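Local atomic coordinates of D,D-dipeptidase/D,D-carboxypeptidase (Enterococcus faecalis, PDB entry 4MUQ), a protein that acts as a zinc-dependent D,D-dipeptidase that hydrolyses D-Ala-D-Ala in vancomycin resistance, and probably also as a D,D-carboxypeptidase. Residues 8-13 with 239-245; 16-20 with 169-173; 174-179 with 203-207; 232-236 with 247-251. One frame throughout, in Å; residues are numbered along the deposited sequence.

In the fold
Contact 2 lies near the centre of the chain, where a buried arginine on strand 168-171 binds the carbonyls of the loop at 16-20; it is polar and the nearest of the four to the zinc site. Contact 1 is also buried but farther out, an aromatic ring held between aliphatic groups beside the 239-245 turn, and it touches contact 2 through Asn241 and Leu20. Contacts 3 and 4 are only partly buried. Both reach the sheet containing strands 203-205 and 244-250, contact 3 by apolar helix-to-strand packing and contact 4 by backbone pairing; His176 and Thr248 join them. Strand 244-250 serves contacts 1 and 4.

Contact 1 of 4, residues 8-13 with 239-245; sequences LEKEEI and GNNIDGF
Gly239 lies against Ile13 of the 3-10 segment, its CA 3.3 Å from Ile13 O in a CA-H...O contact. Asn240 then organises the turn from within: its OD1 accepts from the backbone N of Ile242, Asp243 and Gly244, with the Asp243 N-H arriving in the carbonyl plane on a lone pair, while ND2 donates to Asp243 OD1. Asn241 N reaches back across the contact to Ile13 O at 2.9 Å, a bent bond of 136°. At Ile242 the backbone does the touching, its O lying 3.5 Å from Ile13 CD1. Asp243 turns its carboxylate to Tyr217 and Lys195. Past Gly244, the Phe245 ring slots between two aliphatic groups. Ile13 CG2 sits over one face, 3.8 Å from the centroid, and Leu8 CD2 over the opposite face at 4.0 Å, both in CH-pi contact and both offset toward the rim. Ile13 has CG1 between its backbone N and carbonyl carbon (chi1 69°), which sends CD1 to the turn and leaves CG2 for the ring. Glu9 O lies at the ring edge. Asn240 forms an Asx turn within the connection of the antiparallel hairpin of strands 234-239 and 244-250.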
# COMPACT_ATOMS: atom_id res chain seq x y z
N LEU A 8 -7.53 -12.95 -17.38
CA LEU A 8 -6.24 -12.41 -16.94
C LEU A 8 -5.08 -13.37 -17.16
O LEU A 8 -5.20 -14.57 -16.92
CB LEU A 8 -6.30 -12.03 -15.46
CG LEU A 8 -7.37 -11.03 -15.04
CD1 LEU A 8 -8.66 -11.74 -14.65
CD2 LEU A 8 -6.89 -10.17 -13.91
N GLU A 9 -3.95 -12.84 -17.62
CA GLU A 9 -2.74 -13.64 -17.74
C GLU A 9 -2.12 -13.78 -16.35
O GLU A 9 -2.31 -12.91 -15.50
CB GLU A 9 -1.74 -12.99 -18.69
CG GLU A 9 -2.26 -12.79 -20.12
CD GLU A 9 -2.70 -14.09 -20.77
OE1 GLU A 9 -2.11 -15.15 -20.46
OE2 GLU A 9 -3.64 -14.05 -21.60
N LYS A 10 -1.39 -14.87 -16.12
CA LYS A 10 -0.82 -15.12 -14.80
C LYS A 10 0.07 -13.98 -14.31
O LYS A 10 0.10 -13.67 -13.12
CB LYS A 10 -0.07 -16.45 -14.74
CG LYS A 10 0.57 -16.68 -13.37
CD LYS A 10 0.86 -18.14 -13.06
CE LYS A 10 1.23 -18.27 -11.59
NZ LYS A 10 1.72 -19.63 -11.25
N GLU A 11 0.77 -13.33 -15.24
CA GLU A 11 1.69 -12.27 -14.83
C GLU A 11 0.98 -11.06 -14.23
O GLU A 11 1.61 -10.24 -13.56
CB GLU A 11 2.62 -11.85 -15.99
CG GLU A 11 1.97 -10.98 -17.04
CD GLU A 11 1.56 -11.75 -18.28
OE1 GLU A 11 1.73 -12.99 -18.29
OE2 GLU A 11 1.07 -11.12 -19.23
N GLU A 12 -0.33 -10.96 -14.43
CA GLU A 12 -1.10 -9.87 -13.84
C GLU A 12 -1.24 -9.99 -12.33
O GLU A 12 -1.64 -9.03 -11.66
CB GLU A 12 -2.47 -9.75 -14.51
CG GLU A 12 -2.39 -9.38 -15.99
CD GLU A 12 -3.75 -9.05 -16.59
OE1 GLU A 12 -4.38 -8.08 -16.13
OE2 GLU A 12 -4.17 -9.77 -17.52
N ILE A 13 -0.87 -11.14 -11.76
CA ILE A 13 -0.83 -11.23 -10.29
C ILE A 13 0.23 -10.32 -9.69
O ILE A 13 0.23 -10.08 -8.48
CB ILE A 13 -0.62 -12.69 -9.75
CG1 ILE A 13 0.78 -13.22 -10.05
CG2 ILE A 13 -1.69 -13.64 -10.27
CD1 ILE A 13 1.07 -14.53 -9.34
N GLY A 239 -3.69 -8.06 -8.38
CA GLY A 239 -2.92 -9.21 -7.97
C GLY A 239 -2.51 -9.07 -6.51
O GLY A 239 -2.49 -7.95 -5.94
N ASN A 240 -2.14 -10.19 -5.88
CA ASN A 240 -1.59 -10.11 -4.53
C ASN A 240 -0.07 -10.28 -4.47
O ASN A 240 0.53 -10.29 -3.39
CB ASN A 240 -2.29 -11.08 -3.56
CG ASN A 240 -2.05 -12.55 -3.89
OD1 ASN A 240 -1.26 -12.90 -4.78
ND2 ASN A 240 -2.73 -13.42 -3.16
N ASN A 241 0.53 -10.40 -5.66
CA ASN A 241 1.98 -10.53 -5.84
C ASN A 241 2.51 -11.93 -5.57
O ASN A 241 3.72 -12.16 -5.57
CB ASN A 241 2.78 -9.51 -5.01
CG ASN A 241 4.11 -9.17 -5.64
OD1 ASN A 241 4.23 -9.08 -6.87
ND2 ASN A 241 5.14 -8.99 -4.80
N ILE A 242 1.59 -12.88 -5.36
CA ILE A 242 2.00 -14.22 -4.94
C ILE A 242 1.34 -15.32 -5.76
O ILE A 242 2.02 -16.13 -6.40
CB ILE A 242 1.66 -14.47 -3.45
CG1 ILE A 242 2.19 -13.34 -2.56
CG2 ILE A 242 2.21 -15.82 -2.99
CD1 ILE A 242 1.76 -13.48 -1.10
N ASP A 243 0.01 -15.36 -5.74
CA ASP A 243 -0.66 -16.54 -6.24
C ASP A 243 -2.05 -16.30 -6.80
O ASP A 243 -2.70 -17.25 -7.20
CB ASP A 243 -0.72 -17.62 -5.14
CG ASP A 243 -1.34 -17.10 -3.83
OD1 ASP A 243 -2.22 -16.22 -3.90
OD2 ASP A 243 -0.94 -17.58 -2.75
N GLY A 244 -2.52 -15.07 -6.82
CA GLY A 244 -3.88 -14.84 -7.28
C GLY A 244 -4.33 -13.40 -7.25
O GLY A 244 -3.52 -12.45 -7.17
N PHE A 245 -5.65 -13.23 -7.28
CA PHE A 245 -6.26 -11.94 -7.47
C PHE A 245 -7.26 -11.65 -6.36
O PHE A 245 -7.90 -12.56 -5.82
CB PHE A 245 -6.97 -11.88 -8.83
CG PHE A 245 -6.07 -12.15 -10.00
CD1 PHE A 245 -5.26 -11.15 -10.52
CD2 PHE A 245 -6.02 -13.41 -10.58
CE1 PHE A 245 -4.43 -11.39 -11.60
CE2 PHE A 245 -5.19 -13.67 -11.66
CZ PHE A 245 -4.39 -12.65 -12.18

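Contact 2 of 4, residues 16-20 with 169-173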
# COMPACT_ATOMS: atom_id res chain seq x y z
N GLY A 16 -1.05 -4.23 -9.24
CA GLY A 16 -2.25 -3.81 -8.53
C GLY A 16 -2.04 -3.18 -7.16
O GLY A 16 -0.92 -3.19 -6.61
N ASN A 17 -3.13 -2.65 -6.59
CA ASN A 17 -3.07 -1.95 -5.31
C ASN A 17 -2.74 -2.83 -4.12
O ASN A 17 -2.33 -2.34 -3.06
CB ASN A 17 -4.39 -1.25 -4.97
CG ASN A 17 -4.69 -0.06 -5.85
OD1 ASN A 17 -3.80 0.49 -6.49
ND2 ASN A 17 -5.95 0.37 -5.84
N LEU A 18 -2.98 -4.14 -4.26
CA LEU A 18 -2.85 -5.05 -3.13
C LEU A 18 -1.63 -5.96 -3.17
O LEU A 18 -1.58 -6.98 -2.47
CB LEU A 18 -4.13 -5.88 -2.96
CG LEU A 18 -5.32 -5.09 -2.41
CD1 LEU A 18 -6.63 -5.80 -2.67
CD2 LEU A 18 -5.11 -4.89 -0.91
N LEU A 19 -0.62 -5.60 -3.96
CA LEU A 19 0.60 -6.39 -3.98
C LEU A 19 1.21 -6.51 -2.60
O LEU A 19 1.45 -5.50 -1.93
CB LEU A 19 1.65 -5.76 -4.90
CG LEU A 19 1.25 -5.61 -6.36
CD1 LEU A 19 2.35 -4.88 -7.11
CD2 LEU A 19 0.96 -6.98 -7.00
N LEU A 20 1.52 -7.73 -2.19
CA LEU A 20 2.34 -7.92 -1.01
C LEU A 20 3.81 -8.00 -1.42
O LEU A 20 4.23 -8.97 -2.05
CB LEU A 20 1.93 -9.20 -0.28
CG LEU A 20 2.77 -9.52 0.97
CD1 LEU A 20 2.69 -8.39 1.99
CD2 LEU A 20 2.30 -10.81 1.59
N PHE A 169 3.76 4.77 5.19
CA PHE A 169 2.35 4.45 4.92
C PHE A 169 2.20 3.84 3.54
O PHE A 169 2.87 4.25 2.59
CB PHE A 169 1.49 5.72 5.07
CG PHE A 169 1.36 6.15 6.48
CD1 PHE A 169 0.26 5.75 7.24
CD2 PHE A 169 2.36 6.88 7.10
CE1 PHE A 169 0.14 6.11 8.58
CE2 PHE A 169 2.25 7.24 8.43
CZ PHE A 169 1.13 6.85 9.17
N ARG A 170 1.33 2.85 3.45
CA ARG A 170 1.11 2.11 2.21
C ARG A 170 -0.34 2.26 1.76
O ARG A 170 -1.26 2.07 2.56
CB ARG A 170 1.44 0.63 2.45
CG ARG A 170 0.89 -0.35 1.41
CD ARG A 170 1.47 -0.17 0.02
NE ARG A 170 0.70 -0.99 -0.91
CZ ARG A 170 0.97 -2.26 -1.21
NH1 ARG A 170 2.04 -2.86 -0.70
NH2 ARG A 170 0.17 -2.92 -2.04
N TYR A 171 -0.53 2.63 0.50
CA TYR A 171 -1.87 2.66 -0.07
C TYR A 171 -2.27 1.27 -0.53
O TYR A 171 -1.57 0.66 -1.36
CB TYR A 171 -1.92 3.62 -1.26
CG TYR A 171 -3.29 3.76 -1.86
CD1 TYR A 171 -4.22 4.60 -1.29
CD2 TYR A 171 -3.64 3.04 -3.00
CE1 TYR A 171 -5.48 4.74 -1.84
CE2 TYR A 171 -4.90 3.19 -3.57
CZ TYR A 171 -5.81 4.04 -2.98
OH TYR A 171 -7.07 4.19 -3.52
N VAL A 172 -3.40 0.77 -0.01
CA VAL A 172 -4.00 -0.48 -0.48
C VAL A 172 -5.37 -0.24 -1.08
O VAL A 172 -5.93 -1.12 -1.75
CB VAL A 172 -4.12 -1.54 0.64
CG1 VAL A 172 -2.74 -2.04 1.04
CG2 VAL A 172 -4.86 -0.97 1.85
N GLY A 173 -5.93 0.94 -0.85
CA GLY A 173 -7.27 1.26 -1.31
C GLY A 173 -8.35 0.97 -0.29
O GLY A 173 -8.20 0.07 0.55
O HOH W 1 -7.59 -1.39 -3.92
O HOH W 2 -7.38 3.21 -6.04
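The Arg170 guanidinium meets the loop at its edge, with Asn17 O and Leu19 O both near its plane. The Tyr171 ring has Gly173 N over the centre of one face, while Asn17 ND2 approaches its edge, 3.8 Å from Tyr171 CE2, with the amide and ring planes nearly perpendicular. Arg170 carries the contact. NH1 and NH2 grip Leu19 O end-on, and the Arg170 NH1 to Leu19 O bond of 3.0 Å runs nearly along the C=O axis. Arg170 NH2 also donates to Asn17 O at 2.8 Å, from well above that carbonyl's plane. A bend at chi2 (65°) curls the chain back, and NE bonds to Tyr171 O, fixing the guanidinium from its near side as well. NH1 has a further partner in the salt bridge to Glu107. The two gripped carbonyls belong to the type I turn from Gly16 to Leu19 and its exit. Beside the turn, Leu18 CD2 packs on Val172 CB at 3.8 Å. Two waters extend the contact from Asn17 ND2: one accepts from it and donates to Val172 O, the other accepts from it and pairs with Tyr171 OH. Arg170 follows the zinc ligand His168 by two residues. Its buried charge is spread over the carbonyl oxygens of Asn17, Leu19 and Tyr171 and the carboxylate of Glu107, which ties the 16-20 loop to the strand that carries His168.

Contact 3 of 4, residues 174-179 with 203-207; sequences YPHSKI and YLFEQ
Across from Phe205, a cis peptide bond leads into Pro175, which occupies the N-cap position of helix 176-183, and its CA is 7.5 Å from that of Phe205. Side chains alone bridge that gap. Pro175 CB stands almost squarely over the centre of the Phe205 ring, 3.5 Å from the centroid and 7° off the normal, a clear CH-pi contact. The rest of the ring is met by three neighbours. Tyr174 OH comes to its edge, 3.3 Å from Phe205 CE2, with the two ring planes nearly perpendicular at 85°. Lys178 CG lies at the edge as well, 4.0 Å from Phe205 CZ, lending the aliphatic part of a chain whose NZ continues to Asp145. Ile179 CG1 approaches Phe205 CD1 obliquely at 3.5 Å. With CG1 beside its backbone N (chi1 -62°), Ile179 points the CG1-CD1 branch between the two rings: CG1 at Phe205 and CD1 at Tyr203 CE2, 3.5 Å away. CG2 adds a contact with the Tyr203 hydroxyl. At the outer margin the poorly ordered Gln207 extends toward Tyr174 OH. The contact thus seats the first turn of helix 176-183 on strand 203-205, one of the two edge strands of its sheet. Next to it Pro175 and Ile179 also pack on Ile215 of strand 213-219, while Tyr174 reaches Trp250 of strand 244-250.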
# COMPACT_ATOMS: atom_id res chain seq x y z
N TYR A 174 -9.42 1.74 -0.36
CA TYR A 174 -10.60 1.49 0.46
C TYR A 174 -11.42 0.40 -0.24
O TYR A 174 -11.52 0.38 -1.46
CB TYR A 174 -11.40 2.79 0.53
CG TYR A 174 -12.58 2.77 1.48
CD1 TYR A 174 -12.41 3.05 2.83
CD2 TYR A 174 -13.85 2.50 1.02
CE1 TYR A 174 -13.48 3.04 3.70
CE2 TYR A 174 -14.94 2.49 1.88
CZ TYR A 174 -14.74 2.77 3.22
OH TYR A 174 -15.81 2.76 4.09
N PRO A 175 -12.06 -0.50 0.54
CA PRO A 175 -12.16 -0.56 2.00
C PRO A 175 -11.11 -1.46 2.65
O PRO A 175 -11.17 -1.68 3.86
CB PRO A 175 -13.55 -1.18 2.20
CG PRO A 175 -13.65 -2.15 1.06
CD PRO A 175 -12.94 -1.49 -0.11
N HIS A 176 -10.17 -1.97 1.86
CA HIS A 176 -9.16 -2.87 2.40
C HIS A 176 -8.44 -2.28 3.60
O HIS A 176 -8.23 -2.97 4.59
CB HIS A 176 -8.16 -3.25 1.30
CG HIS A 176 -8.84 -3.71 0.06
ND1 HIS A 176 -9.42 -4.96 -0.06
CD2 HIS A 176 -9.12 -3.05 -1.09
CE1 HIS A 176 -10.00 -5.05 -1.25
NE2 HIS A 176 -9.83 -3.90 -1.89
N SER A 177 -8.08 -1.00 3.51
CA SER A 177 -7.38 -0.34 4.62
C SER A 177 -8.22 -0.31 5.89
O SER A 177 -7.68 -0.41 7.00
CB SER A 177 -6.97 1.07 4.21
OG SER A 177 -8.08 1.81 3.78
N LYS A 178 -9.53 -0.17 5.73
CA LYS A 178 -10.44 -0.11 6.86
C LYS A 178 -10.61 -1.49 7.48
O LYS A 178 -10.63 -1.62 8.71
CB LYS A 178 -11.79 0.46 6.44
CG LYS A 178 -12.71 0.79 7.60
CD LYS A 178 -12.11 1.92 8.43
CE LYS A 178 -13.10 2.36 9.51
NZ LYS A 178 -12.58 3.53 10.27
N ILE A 179 -10.72 -2.51 6.64
CA ILE A 179 -10.86 -3.88 7.13
C ILE A 179 -9.58 -4.24 7.89
O ILE A 179 -9.65 -4.85 8.95
CB ILE A 179 -11.09 -4.85 5.97
CG1 ILE A 179 -12.40 -4.51 5.26
CG2 ILE A 179 -11.12 -6.29 6.46
CD1 ILE A 179 -12.55 -5.17 3.92
N TYR A 203 -16.54 -11.83 0.95
CA TYR A 203 -16.50 -10.99 2.14
C TYR A 203 -17.42 -9.79 1.92
O TYR A 203 -17.38 -9.17 0.86
CB TYR A 203 -15.07 -10.51 2.43
CG TYR A 203 -14.95 -9.65 3.68
CD1 TYR A 203 -14.73 -10.23 4.92
CD2 TYR A 203 -15.09 -8.27 3.61
CE1 TYR A 203 -14.64 -9.45 6.07
CE2 TYR A 203 -15.01 -7.48 4.76
CZ TYR A 203 -14.77 -8.08 5.97
OH TYR A 203 -14.69 -7.30 7.11
N LEU A 204 -18.22 -9.46 2.92
CA LEU A 204 -19.13 -8.32 2.82
C LEU A 204 -18.66 -7.14 3.68
O LEU A 204 -18.53 -7.27 4.90
CB LEU A 204 -20.55 -8.71 3.23
CG LEU A 204 -21.55 -7.56 3.26
CD1 LEU A 204 -21.71 -6.96 1.88
CD2 LEU A 204 -22.90 -8.01 3.80
N PHE A 205 -18.40 -6.00 3.04
CA PHE A 205 -18.08 -4.77 3.76
C PHE A 205 -19.25 -3.80 3.62
O PHE A 205 -19.65 -3.44 2.52
CB PHE A 205 -16.78 -4.14 3.22
CG PHE A 205 -16.38 -2.86 3.93
CD1 PHE A 205 -15.53 -2.91 5.03
CD2 PHE A 205 -16.86 -1.63 3.50
CE1 PHE A 205 -15.16 -1.74 5.69
CE2 PHE A 205 -16.50 -0.46 4.16
CZ PHE A 205 -15.65 -0.52 5.25
N GLU A 206 -19.80 -3.39 4.76
CA GLU A 206 -20.91 -2.46 4.73
C GLU A 206 -20.86 -1.48 5.90
O GLU A 206 -20.55 -1.85 7.03
CB GLU A 206 -22.24 -3.21 4.74
CG GLU A 206 -22.49 -4.04 5.99
CD GLU A 206 -23.75 -4.88 5.89
OE1 GLU A 206 -24.57 -4.65 4.97
OE2 GLU A 206 -23.90 -5.80 6.72
N GLN A 207 -21.16 -0.22 5.60
CA GLN A 207 -21.46 0.75 6.65
C GLN A 207 -22.48 1.79 6.21
O GLN A 207 -22.42 2.30 5.08
CB GLN A 207 -20.19 1.42 7.20
CG GLN A 207 -19.34 2.15 6.17
CD GLN A 207 -18.23 2.98 6.81
OE1 GLN A 207 -17.92 4.07 6.34
NE2 GLN A 207 -17.63 2.45 7.87

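Contact 4 of 4, residues 232-236 with 247-251; sequences NCVYQ and VTIWR. With PE3 (3,6,9,12,15,18,21,24,27,30,33,36,39-tridecaoxahentetracontane-1,41-diol), chain I.
Cys233 SG and Ile249 CG2 meet at 3.6 Å, and Ile249 CD1 packs on Tyr235 CB at the same distance, making a small apolar patch on one face of the hairpin. Ile249 can touch both because its CG1 is turned beside the backbone N (chi1 -54°) and CG2 takes the other direction. Strand 224-230 lies against this face through Ile229. Between the faces runs the antiparallel backbone: Gln236 and Thr248 form a hydrogen-bonded pair, with N-H...O bonds both ways at 2.8 Å, and Trp250 N donates to Val234 O. On the other face Trp250 and Gln236 meet. Trp250 NE1 donates to Gln236 OE1 at 3.2 Å, close to the ring plane but 35° above the carbonyl plane of the amide. An ordered piece of polyethylene glycol passes here, its C42 over one face of the indole and its O37 3.2 Å from Val234 CG1. At the polar edge, Thr248 OG1 and a water are hydrogen-bonded, and the water gives a weak bond to Gln236 O; Thr248 OG1 is also hydrogen-bonded to His176 NE2. The hairpin is thus joined mainly through its backbone, with the Gln236 amide restraining the indole and satisfying its N-H.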
# COMPACT_ATOMS: atom_id res chain seq x y z
N ASN A 232 -23.23 -4.38 -13.97
CA ASN A 232 -23.96 -3.48 -13.09
C ASN A 232 -23.17 -3.13 -11.83
O ASN A 232 -23.73 -3.07 -10.73
CB ASN A 232 -25.28 -4.15 -12.70
CG ASN A 232 -26.29 -3.17 -12.14
OD1 ASN A 232 -26.34 -2.01 -12.55
ND2 ASN A 232 -27.10 -3.63 -11.20
N CYS A 233 -21.87 -2.89 -11.99
CA CYS A 233 -21.05 -2.51 -10.84
C CYS A 233 -19.76 -1.79 -11.22
O CYS A 233 -19.22 -1.96 -12.31
CB CYS A 233 -20.73 -3.74 -9.98
SG CYS A 233 -19.43 -4.80 -10.66
N VAL A 234 -19.29 -0.96 -10.29
CA VAL A 234 -17.93 -0.45 -10.32
C VAL A 234 -17.10 -1.51 -9.62
O VAL A 234 -17.48 -2.00 -8.56
CB VAL A 234 -17.84 0.88 -9.56
CG1 VAL A 234 -16.40 1.27 -9.34
CG2 VAL A 234 -18.57 1.97 -10.32
N TYR A 235 -15.97 -1.88 -10.22
CA TYR A 235 -15.14 -2.94 -9.65
C TYR A 235 -13.65 -2.66 -9.79
O TYR A 235 -13.24 -1.87 -10.64
CB TYR A 235 -15.46 -4.28 -10.32
CG TYR A 235 -14.94 -4.41 -11.73
CD1 TYR A 235 -13.73 -5.04 -11.98
CD2 TYR A 235 -15.65 -3.89 -12.80
CE1 TYR A 235 -13.25 -5.16 -13.27
CE2 TYR A 235 -15.18 -4.01 -14.09
CZ TYR A 235 -13.98 -4.64 -14.31
OH TYR A 235 -13.52 -4.75 -15.60
N GLN A 236 -12.87 -3.34 -8.96
CA GLN A 236 -11.42 -3.30 -9.04
C GLN A 236 -10.89 -4.72 -8.95
O GLN A 236 -11.49 -5.57 -8.30
CB GLN A 236 -10.83 -2.52 -7.87
CG GLN A 236 -11.16 -1.05 -7.83
CD GLN A 236 -10.98 -0.48 -6.44
OE1 GLN A 236 -11.75 -0.78 -5.53
NE2 GLN A 236 -9.95 0.34 -6.26
N VAL A 247 -10.65 -9.32 -5.86
CA VAL A 247 -11.68 -8.61 -6.61
C VAL A 247 -12.55 -7.82 -5.64
O VAL A 247 -13.03 -8.36 -4.64
CB VAL A 247 -12.57 -9.60 -7.40
CG1 VAL A 247 -13.63 -8.86 -8.20
CG2 VAL A 247 -11.70 -10.46 -8.32
N THR A 248 -12.77 -6.54 -5.96
CA THR A 248 -13.58 -5.65 -5.13
C THR A 248 -14.75 -5.16 -5.97
O THR A 248 -14.56 -4.55 -7.02
CB THR A 248 -12.75 -4.44 -4.62
OG1 THR A 248 -11.61 -4.92 -3.90
CG2 THR A 248 -13.58 -3.57 -3.70
N ILE A 249 -15.97 -5.45 -5.51
CA ILE A 249 -17.18 -5.10 -6.24
C ILE A 249 -18.01 -4.12 -5.43
O ILE A 249 -18.33 -4.38 -4.28
CB ILE A 249 -18.05 -6.35 -6.49
CG1 ILE A 249 -17.25 -7.46 -7.17
CG2 ILE A 249 -19.30 -5.98 -7.28
CD1 ILE A 249 -16.73 -7.08 -8.52
N TRP A 250 -18.34 -2.98 -6.04
CA TRP A 250 -19.15 -1.97 -5.38
C TRP A 250 -20.59 -2.15 -5.85
O TRP A 250 -20.90 -2.05 -7.04
CB TRP A 250 -18.60 -0.57 -5.68
CG TRP A 250 -17.13 -0.42 -5.30
CD1 TRP A 250 -16.06 -1.11 -5.81
CD2 TRP A 250 -16.58 0.49 -4.33
NE1 TRP A 250 -14.89 -0.70 -5.21
CE2 TRP A 250 -15.18 0.29 -4.30
CE3 TRP A 250 -17.14 1.46 -3.48
CZ2 TRP A 250 -14.34 1.01 -3.46
CZ3 TRP A 250 -16.30 2.18 -2.65
CH2 TRP A 250 -14.91 1.95 -2.64
N ARG A 251 -21.47 -2.47 -4.90
CA ARG A 251 -22.85 -2.81 -5.20
C ARG A 251 -23.72 -1.59 -5.44
O ARG A 251 -23.33 -0.47 -5.15
CB ARG A 251 -23.44 -3.66 -4.07
CG ARG A 251 -22.85 -5.06 -3.98
CD ARG A 251 -23.07 -5.81 -5.29
NE ARG A 251 -22.74 -7.22 -5.19
CZ ARG A 251 -23.04 -8.12 -6.12
NH1 ARG A 251 -23.67 -7.74 -7.22
NH2 ARG A 251 -22.71 -9.40 -5.96
O43 PE3 I . -15.86 4.24 -6.89
C42 PE3 I . -14.75 3.79 -6.11
C41 PE3 I . -13.50 3.62 -7.00
O40 PE3 I . -13.73 2.65 -8.04
C39 PE3 I . -12.53 2.51 -8.84
C38 PE3 I . -12.68 1.50 -9.99
O37 PE3 I . -13.73 1.88 -10.90
O HOH W 3 -9.52 -5.43 -5.72